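Local coordinates for hypothetical protein (Shewanella denitrificans, PDB 2OQM) that is of unknown function but belongs to the DinB-like, mainly helical DUF1993 family, at residues Lys50-Met54 with Asp55-Asn59. Numbering follows the deposited sequence.
Sequences KKVDM and DVLLN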
loop_
_atom_site.group_PDB
_atom_site.type_symbol
_atom_site.label_atom_id
_atom_site.label_comp_id
_atom_site.label_asym_id
_atom_site.label_seq_id
_atom_site.Cartn_x
_atom_site.Cartn_y
_atom_site.Cartn_z
ATOM N N LYS A 50 3.326 -21.360 20.556
ATOM C CA LYS A 50 2.456 -20.882 21.628
ATOM C C LYS A 50 1.249 -21.793 21.880
ATOM O O LYS A 50 0.436 -21.538 22.744
ATOM C CB LYS A 50 2.017 -19.460 21.278
ATOM C CG LYS A 50 3.207 -18.513 21.185
ATOM C CD LYS A 50 3.651 -18.071 22.587
ATOM C CE LYS A 50 5.138 -17.686 22.669
ATOM N NZ LYS A 50 5.599 -17.380 24.073
ATOM N N LYS A 51 1.165 -22.884 21.139
ATOM C CA LYS A 51 0.043 -23.798 21.206
ATOM C C LYS A 51 -1.269 -23.016 21.110
ATOM O O LYS A 51 -2.180 -23.199 21.923
ATOM C CB LYS A 51 0.153 -24.669 22.471
ATOM C CG LYS A 51 1.363 -25.609 22.418
ATOM C CD LYS A 51 2.151 -25.682 23.731
ATOM C CE LYS A 51 3.469 -26.470 23.583
ATOM N NZ LYS A 51 4.426 -25.885 22.557
ATOM N N VAL A 52 -1.323 -22.125 20.112
ATOM C CA VAL A 52 -2.506 -21.330 19.751
ATOM C C VAL A 52 -3.139 -22.049 18.563
ATOM O O VAL A 52 -2.453 -22.556 17.682
ATOM C CB VAL A 52 -2.069 -19.888 19.359
ATOM C CG1 VAL A 52 -3.210 -19.050 18.737
ATOM C CG2 VAL A 52 -1.439 -19.183 20.582
ATOM N N ASP A 53 -4.452 -22.108 18.553
ATOM C CA ASP A 53 -5.202 -22.726 17.492
ATOM C C ASP A 53 -5.214 -21.767 16.293
ATOM O O ASP A 53 -5.547 -20.596 16.436
ATOM C CB ASP A 53 -6.598 -22.951 18.036
ATOM C CG ASP A 53 -7.535 -23.476 17.030
ATOM O OD1 ASP A 53 -7.083 -23.774 15.916
ATOM O OD2 ASP A 53 -8.742 -23.589 17.380
HETATM N N MSE A 54 -4.834 -22.256 15.111
HETATM C CA MSE A 54 -4.789 -21.394 13.907
HETATM C C MSE A 54 -6.164 -20.757 13.587
HETATM O O MSE A 54 -6.243 -19.648 13.064
HETATM C CB MSE A 54 -4.282 -22.210 12.710
HETATM C CG MSE A 54 -4.192 -21.494 11.382
HETATM SE SE MSE A 54 -3.085 -19.842 11.353
HETATM C CE MSE A 54 -1.408 -20.509 11.788
ATOM N N ASP A 55 -7.235 -21.482 13.881
ATOM C CA ASP A 55 -8.607 -21.001 13.700
ATOM C C ASP A 55 -8.850 -19.659 14.395
ATOM O O ASP A 55 -9.586 -18.781 13.878
ATOM C CB ASP A 55 -9.602 -22.048 14.256
ATOM C CG ASP A 55 -11.024 -21.867 13.718
ATOM O OD1 ASP A 55 -11.206 -21.779 12.484
ATOM O OD2 ASP A 55 -11.969 -21.819 14.538
ATOM N N VAL A 56 -8.254 -19.511 15.572
ATOM C CA VAL A 56 -8.401 -18.311 16.390
ATOM C C VAL A 56 -7.793 -17.124 15.638
ATOM O O VAL A 56 -8.441 -16.120 15.477
ATOM C CB VAL A 56 -7.736 -18.465 17.809
ATOM C CG1 VAL A 56 -7.725 -17.110 18.573
ATOM C CG2 VAL A 56 -8.469 -19.529 18.661
ATOM N N LEU A 57 -6.582 -17.310 15.089
ATOM C CA LEU A 57 -5.920 -16.299 14.267
ATOM C C LEU A 57 -6.701 -15.962 13.003
ATOM O O LEU A 57 -6.893 -14.781 12.678
ATOM C CB LEU A 57 -4.455 -16.717 13.899
ATOM C CG LEU A 57 -3.489 -16.931 15.068
ATOM C CD1 LEU A 57 -2.153 -17.481 14.580
ATOM C CD2 LEU A 57 -3.289 -15.613 15.878
ATOM N N LEU A 58 -7.133 -16.985 12.279
ATOM C CA LEU A 58 -7.887 -16.786 11.037
ATOM C C LEU A 58 -9.184 -16.037 11.247
ATOM O O LEU A 58 -9.623 -15.354 10.345
ATOM C CB LEU A 58 -8.209 -18.144 10.392
ATOM C CG LEU A 58 -7.013 -18.924 9.794
ATOM C CD1 LEU A 58 -7.464 -20.337 9.290
ATOM C CD2 LEU A 58 -6.340 -18.139 8.686
ATOM N N ASN A 59 -9.810 -16.166 12.413
ATOM C CA ASN A 59 -11.047 -15.437 12.675
ATOM C C ASN A 59 -10.867 -14.138 13.440
ATOM O O ASN A 59 -11.852 -13.547 13.819
ATOM C CB ASN A 59 -12.041 -16.330 13.384
ATOM C CG ASN A 59 -12.587 -17.383 12.467
ATOM O OD1 ASN A 59 -13.544 -17.112 11.717
ATOM N ND2 ASN A 59 -11.940 -18.552 12.435
#
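Asp53 caps the N-terminus of the short helix 54-58, a local contact between neighbours in sequence, in the link that follows the long helix 13-50. That long helix closes in a Schellman motif at Lys51, whose positive phi turns the chain out; two residues later comes the N-cap of the next helix. As N-cap, Asp53 uses OD1 to accept from Asp55 N at 3.1 Å, the donor standing well above the carboxylate plane rather than within it. CG set anti to the backbone N (chi1 175°) brings OD1 to this N-H. The N-terminal end of the helix would probably stabilise the negative charges of both Asp53 and Asp55. Asp53 O also takes Val56 N at 3.0 Å, and the first full helical turn follows with a nearly straight bond from Leu58 N to Met54 O (2.9 Å). At the far end Asp55 O is gripped from opposite faces by Asn59 N and by Asn59 ND2, the latter at 2.8 Å. Apolar side chains line another side: the selenomethionine Met54, bent at chi2 and chi3, crosses Leu57 with SE 4.1 Å from its CD1, while Val52 CG1 meets Leu57 CG. Met54 packs on Ala43 and Ala47 of helix 13-50 and on Leu104, and Leu58 on Leu107, so the short helix bridges helices 13-50 and 104-119.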